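Long-range contact in glutathione S-transferase (Cupriavidus metallidurans, PDB 4MK3), which probably transfers glutathione to electrophilic substrates, as glutathione transferases do, and binds glutathione sulfinic acid: residues 112-126 with 176-189. Sequence-based numbering, arbitrary orientation. Where two conformers were deposited one is given.
Sequences VRCWEALADGLLDAA and TLADVAVGCALAYL
A119 meets A181 midway along this helix pair, CB to CB 3.7 Å. Small residues let the axes of 112-126 and 177-189 approach to 8.1 Å, nearly parallel at 9°. A185 CB packs against A119, L122 and L123. N-terminally, W115 CB presses on A178 CB at 3.3 Å, and its ring carbon CE3 meets V182 CG2. C-terminally, L122 and L189 touch tip to tip. L123 CD2 packs on Y188, while A126 CB lies at the edge of that ring.

Polar groups line one flank of the apolar seam. R113 grips E116 OE1 side-on in its guanidinium plane, through NE (2.9 Å) and NH2 (2.8 Å). With CG anti to the backbone N (chi1 179°), the extended E116 chain brings both carboxylate oxygens against L177 CD2. K36 forms salt bridges with E116 OE2 and D120 OD2. Replacing this glutamate by an alanine is likely to leave R113 and K36 without the carboxylate they share and L177 CD2 less packed. One water bridges D120 OD1 and A181 O.

At the start of helix 177-192, beside helix 106-134, A178 N donates to T176 OG1 and T176 N to D179 OD2. This N-capping box is characteristic of the helical C-terminal domain of glutathione transferases.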
loop_
_atom_site.group_PDB
_atom_site.type_symbol
_atom_site.label_atom_id
_atom_site.label_comp_id
_atom_site.label_asym_id
_atom_site.label_seq_id
_atom_site.Cartn_x
_atom_site.Cartn_y
_atom_site.Cartn_z
ATOM N N VAL A 112 0.701 -13.889 5.422
ATOM C CA VAL A 112 1.917 -13.269 4.915
ATOM C C VAL A 112 1.669 -11.868 4.381
ATOM O O VAL A 112 2.467 -10.964 4.636
ATOM C CB VAL A 112 2.569 -14.174 3.833
ATOM C CG1 VAL A 112 3.650 -13.449 3.024
ATOM C CG2 VAL A 112 3.134 -15.416 4.500
ATOM N N ARG A 113 0.578 -11.673 3.650
ATOM C CA ARG A 113 0.325 -10.354 3.100
ATOM C C ARG A 113 -0.078 -9.344 4.183
ATOM O O ARG A 113 0.230 -8.155 4.056
ATOM C CB ARG A 113 -0.743 -10.428 2.012
ATOM C CG ARG A 113 -0.409 -11.265 0.775
ATOM C CD ARG A 113 1.040 -11.301 0.350
ATOM N NE ARG A 113 1.582 -10.071 -0.226
ATOM C CZ ARG A 113 1.484 -9.706 -1.502
ATOM N NH1 ARG A 113 0.782 -10.432 -2.357
ATOM N NH2 ARG A 113 2.087 -8.595 -1.910
ATOM N N CYS A 114 -0.724 -9.795 5.245
ATOM C CA CYS A 114 -1.038 -8.888 6.334
ATOM C C CYS A 114 0.234 -8.480 7.090
ATOM O O CYS A 114 0.413 -7.312 7.431
ATOM C CB CYS A 114 -2.086 -9.513 7.243
ATOM S SG CYS A 114 -2.591 -8.424 8.579
ATOM N N TRP A 115 1.147 -9.417 7.307
ATOM C CA TRP A 115 2.450 -9.081 7.844
ATOM C C TRP A 115 3.141 -8.036 6.983
ATOM O O TRP A 115 3.741 -7.088 7.496
ATOM C CB TRP A 115 3.345 -10.312 7.936
ATOM C CG TRP A 115 3.228 -11.102 9.200
ATOM C CD1 TRP A 115 2.615 -12.315 9.376
ATOM C CD2 TRP A 115 3.778 -10.735 10.460
ATOM N NE1 TRP A 115 2.736 -12.712 10.696
ATOM C CE2 TRP A 115 3.461 -11.762 11.369
ATOM C CE3 TRP A 115 4.517 -9.636 10.913
ATOM C CZ2 TRP A 115 3.854 -11.727 12.707
ATOM C CZ3 TRP A 115 4.926 -9.618 12.249
ATOM C CH2 TRP A 115 4.582 -10.648 13.126
ATOM N N GLU A 116 3.103 -8.205 5.667
ATOM C CA GLU A 116 3.731 -7.239 4.773
ATOM C C GLU A 116 3.074 -5.867 4.913
ATOM O O GLU A 116 3.750 -4.848 4.948
ATOM C CB GLU A 116 3.677 -7.718 3.331
ATOM C CG GLU A 116 4.299 -6.711 2.345
ATOM C CD GLU A 116 4.116 -7.090 0.882
ATOM O OE1 GLU A 116 3.117 -7.760 0.536
ATOM O OE2 GLU A 116 4.989 -6.744 0.053
ATOM N N ALA A 117 1.755 -5.844 5.011
ATOM C CA ALA A 117 1.037 -4.576 5.194
ATOM C C ALA A 117 1.408 -3.910 6.515
ATOM O O ALA A 117 1.491 -2.672 6.597
ATOM C CB ALA A 117 -0.445 -4.795 5.088
ATOM N N LEU A 118 1.595 -4.698 7.556
ATOM C CA LEU A 118 1.998 -4.162 8.847
ATOM C C LEU A 118 3.372 -3.515 8.748
ATOM O O LEU A 118 3.587 -2.397 9.225
ATOM C CB LEU A 118 2.000 -5.272 9.899
ATOM C CG LEU A 118 2.460 -4.921 11.307
ATOM C CD1 LEU A 118 1.663 -3.758 11.886
ATOM C CD2 LEU A 118 2.374 -6.155 12.186
ATOM N N ALA A 119 4.324 -4.215 8.143
ATOM C CA ALA A 119 5.675 -3.689 7.980
ATOM C C ALA A 119 5.700 -2.445 7.092
ATOM O O ALA A 119 6.331 -1.441 7.416
ATOM C CB ALA A 119 6.584 -4.761 7.429
ATOM N N ASP A 120 4.992 -2.510 5.975
ATOM C CA ASP A 120 4.937 -1.390 5.043
ATOM C C ASP A 120 4.268 -0.194 5.725
ATOM O O ASP A 120 4.632 0.952 5.477
ATOM C CB ASP A 120 4.112 -1.776 3.803
ATOM C CG ASP A 120 4.870 -2.643 2.780
ATOM O OD1 ASP A 120 6.032 -3.041 3.014
ATOM O OD2 ASP A 120 4.266 -2.907 1.718
ATOM N N GLY A 121 3.267 -0.460 6.552
ATOM C CA GLY A 121 2.595 0.612 7.285
ATOM C C GLY A 121 3.469 1.299 8.303
ATOM O O GLY A 121 3.388 2.533 8.506
ATOM N N LEU A 122 4.307 0.525 8.976
ATOM C CA LEU A 122 5.323 1.079 9.864
ATOM C C LEU A 122 6.242 2.000 9.031
ATOM O O LEU A 122 6.507 3.153 9.419
ATOM C CB LEU A 122 6.098 -0.056 10.546
ATOM C CG LEU A 122 7.139 0.365 11.574
ATOM C CD1 LEU A 122 7.522 -0.824 12.443
ATOM C CD2 LEU A 122 8.408 0.950 10.952
ATOM N N LEU A 123 6.706 1.516 7.877
ATOM C CA LEU A 123 7.509 2.343 6.986
ATOM C C LEU A 123 6.790 3.609 6.529
ATOM O O LEU A 123 7.407 4.676 6.478
ATOM C CB LEU A 123 7.955 1.537 5.763
ATOM C CG LEU A 123 8.963 0.418 6.063
ATOM C CD1 LEU A 123 9.263 -0.347 4.781
ATOM C CD2 LEU A 123 10.214 0.957 6.664
ATOM N N ASP A 124 5.500 3.508 6.208
ATOM C CA ASP A 124 4.761 4.688 5.752
ATOM C C ASP A 124 4.817 5.774 6.828
ATOM O O ASP A 124 5.017 6.945 6.522
ATOM C CB ASP A 124 3.303 4.350 5.476
ATOM C CG ASP A 124 3.098 3.416 4.277
ATOM O OD1 ASP A 124 3.987 3.302 3.384
ATOM O OD2 ASP A 124 1.976 2.841 4.213
ATOM N N ALA A 125 4.630 5.366 8.078
ATOM C CA ALA A 125 4.630 6.295 9.200
ATOM C C ALA A 125 6.031 6.868 9.423
ATOM O O ALA A 125 6.197 8.067 9.678
ATOM C CB ALA A 125 4.144 5.603 10.442
ATOM N N ALA A 126 7.038 6.009 9.327
ATOM C CA ALA A 126 8.416 6.442 9.506
ATOM C C ALA A 126 8.819 7.438 8.415
ATOM O O ALA A 126 9.454 8.461 8.700
ATOM C CB ALA A 126 9.355 5.235 9.517
ATOM N N THR A 176 9.370 -16.305 4.832
ATOM C CA THR A 176 8.457 -15.811 3.805
ATOM C C THR A 176 8.654 -14.316 3.604
ATOM O O THR A 176 9.457 -13.655 4.263
ATOM C CB THR A 176 6.975 -16.020 4.215
ATOM O OG1 THR A 176 6.664 -15.174 5.330
ATOM C CG2 THR A 176 6.662 -17.479 4.545
ATOM N N LEU A 177 7.873 -13.780 2.673
ATOM C CA LEU A 177 7.855 -12.343 2.458
ATOM C C LEU A 177 7.523 -11.570 3.730
ATOM O O LEU A 177 7.930 -10.417 3.874
ATOM C CB LEU A 177 6.846 -12.026 1.350
ATOM C CG LEU A 177 6.647 -10.552 0.975
ATOM C CD1 LEU A 177 7.934 -9.922 0.472
ATOM C CD2 LEU A 177 5.555 -10.433 -0.089
ATOM N N ALA A 178 6.780 -12.177 4.665
ATOM C CA ALA A 178 6.533 -11.518 5.930
ATOM C C ALA A 178 7.831 -11.141 6.633
ATOM O O ALA A 178 8.000 -10.006 7.119
ATOM C CB ALA A 178 5.681 -12.417 6.834
ATOM N N ASP A 179 8.744 -12.104 6.693
ATOM C CA ASP A 179 10.036 -11.875 7.329
ATOM C C ASP A 179 10.858 -10.850 6.593
ATOM O O ASP A 179 11.491 -9.987 7.216
ATOM C CB ASP A 179 10.762 -13.217 7.413
ATOM C CG ASP A 179 9.930 -14.241 8.117
ATOM O OD1 ASP A 179 9.743 -14.120 9.358
ATOM O OD2 ASP A 179 9.414 -15.143 7.422
ATOM N N VAL A 180 10.881 -10.939 5.265
ATOM C CA VAL A 180 11.592 -9.935 4.469
ATOM C C VAL A 180 11.109 -8.526 4.824
ATOM O O VAL A 180 11.909 -7.629 5.087
ATOM C CB VAL A 180 11.393 -10.191 2.965
ATOM C CG1 VAL A 180 12.054 -9.108 2.133
ATOM C CG2 VAL A 180 11.933 -11.536 2.556
ATOM N N ALA A 181 9.799 -8.356 4.824
ATOM C CA ALA A 181 9.193 -7.047 5.025
ATOM C C ALA A 181 9.506 -6.522 6.431
ATOM O O ALA A 181 9.905 -5.367 6.611
ATOM C CB ALA A 181 7.715 -7.123 4.756
ATOM N N VAL A 182 9.335 -7.366 7.439
ATOM C CA VAL A 182 9.627 -6.983 8.817
ATOM C C VAL A 182 11.104 -6.654 8.999
ATOM O O VAL A 182 11.451 -5.627 9.582
ATOM C CB VAL A 182 9.159 -8.079 9.810
ATOM C CG1 VAL A 182 9.671 -7.783 11.216
ATOM C CG2 VAL A 182 7.631 -8.188 9.792
ATOM N N GLY A 183 11.985 -7.470 8.422
ATOM C CA GLY A 183 13.403 -7.222 8.512
ATOM C C GLY A 183 13.811 -5.890 7.915
ATOM O O GLY A 183 14.677 -5.172 8.425
ATOM N N CYS A 184 13.211 -5.565 6.776
ATOM C CA CYS A 184 13.476 -4.285 6.128
ATOM C C CYS A 184 13.003 -3.095 6.965
ATOM O O CYS A 184 13.687 -2.049 7.033
ATOM C CB CYS A 184 12.846 -4.241 4.737
ATOM S SG CYS A 184 13.746 -5.279 3.516
ATOM N N ALA A 185 11.863 -3.266 7.628
ATOM C CA ALA A 185 11.297 -2.225 8.474
ATOM C C ALA A 185 12.181 -2.000 9.700
ATOM O O ALA A 185 12.497 -0.859 10.041
ATOM C CB ALA A 185 9.851 -2.561 8.863
ATOM N N LEU A 186 12.559 -3.073 10.378
ATOM C CA LEU A 186 13.353 -2.924 11.584
ATOM C C LEU A 186 14.730 -2.347 11.283
ATOM O O LEU A 186 15.211 -1.468 11.987
ATOM C CB LEU A 186 13.479 -4.260 12.301
ATOM C CG LEU A 186 12.197 -4.884 12.838
ATOM C CD1 LEU A 186 12.507 -6.241 13.446
ATOM C CD2 LEU A 186 11.549 -3.935 13.851
ATOM N N ALA A 187 15.342 -2.802 10.183
ATOM C CA ALA A 187 16.622 -2.264 9.770
ATOM C C ALA A 187 16.522 -0.785 9.384
ATOM O O ALA A 187 17.461 -0.014 9.589
ATOM C CB ALA A 187 17.181 -3.085 8.582
ATOM N N TYR A 188 15.383 -0.396 8.810
ATOM C CA TYR A 188 15.179 1.011 8.483
ATOM C C TYR A 188 15.134 1.879 9.733
ATOM O O TYR A 188 15.715 2.963 9.761
ATOM C CB TYR A 188 13.921 1.224 7.649
ATOM C CG TYR A 188 13.778 2.644 7.183
ATOM C CD1 TYR A 188 14.580 3.146 6.170
ATOM C CD2 TYR A 188 12.822 3.485 7.726
ATOM C CE1 TYR A 188 14.450 4.457 5.736
ATOM C CE2 TYR A 188 12.683 4.774 7.290
ATOM C CZ TYR A 188 13.487 5.249 6.288
ATOM O OH TYR A 188 13.372 6.566 5.851
ATOM N N LEU A 189 14.452 1.399 10.776
ATOM C CA LEU A 189 14.455 2.113 12.045
ATOM C C LEU A 189 15.861 2.210 12.618
ATOM O O LEU A 189 16.253 3.272 13.083
ATOM C CB LEU A 189 13.509 1.436 13.030
ATOM C CG LEU A 189 12.005 1.503 12.726
ATOM C CD1 LEU A 189 11.212 0.797 13.838
ATOM C CD2 LEU A 189 11.485 2.923 12.540
HETATM O O HOH W 1 8.612 -3.817 4.129
#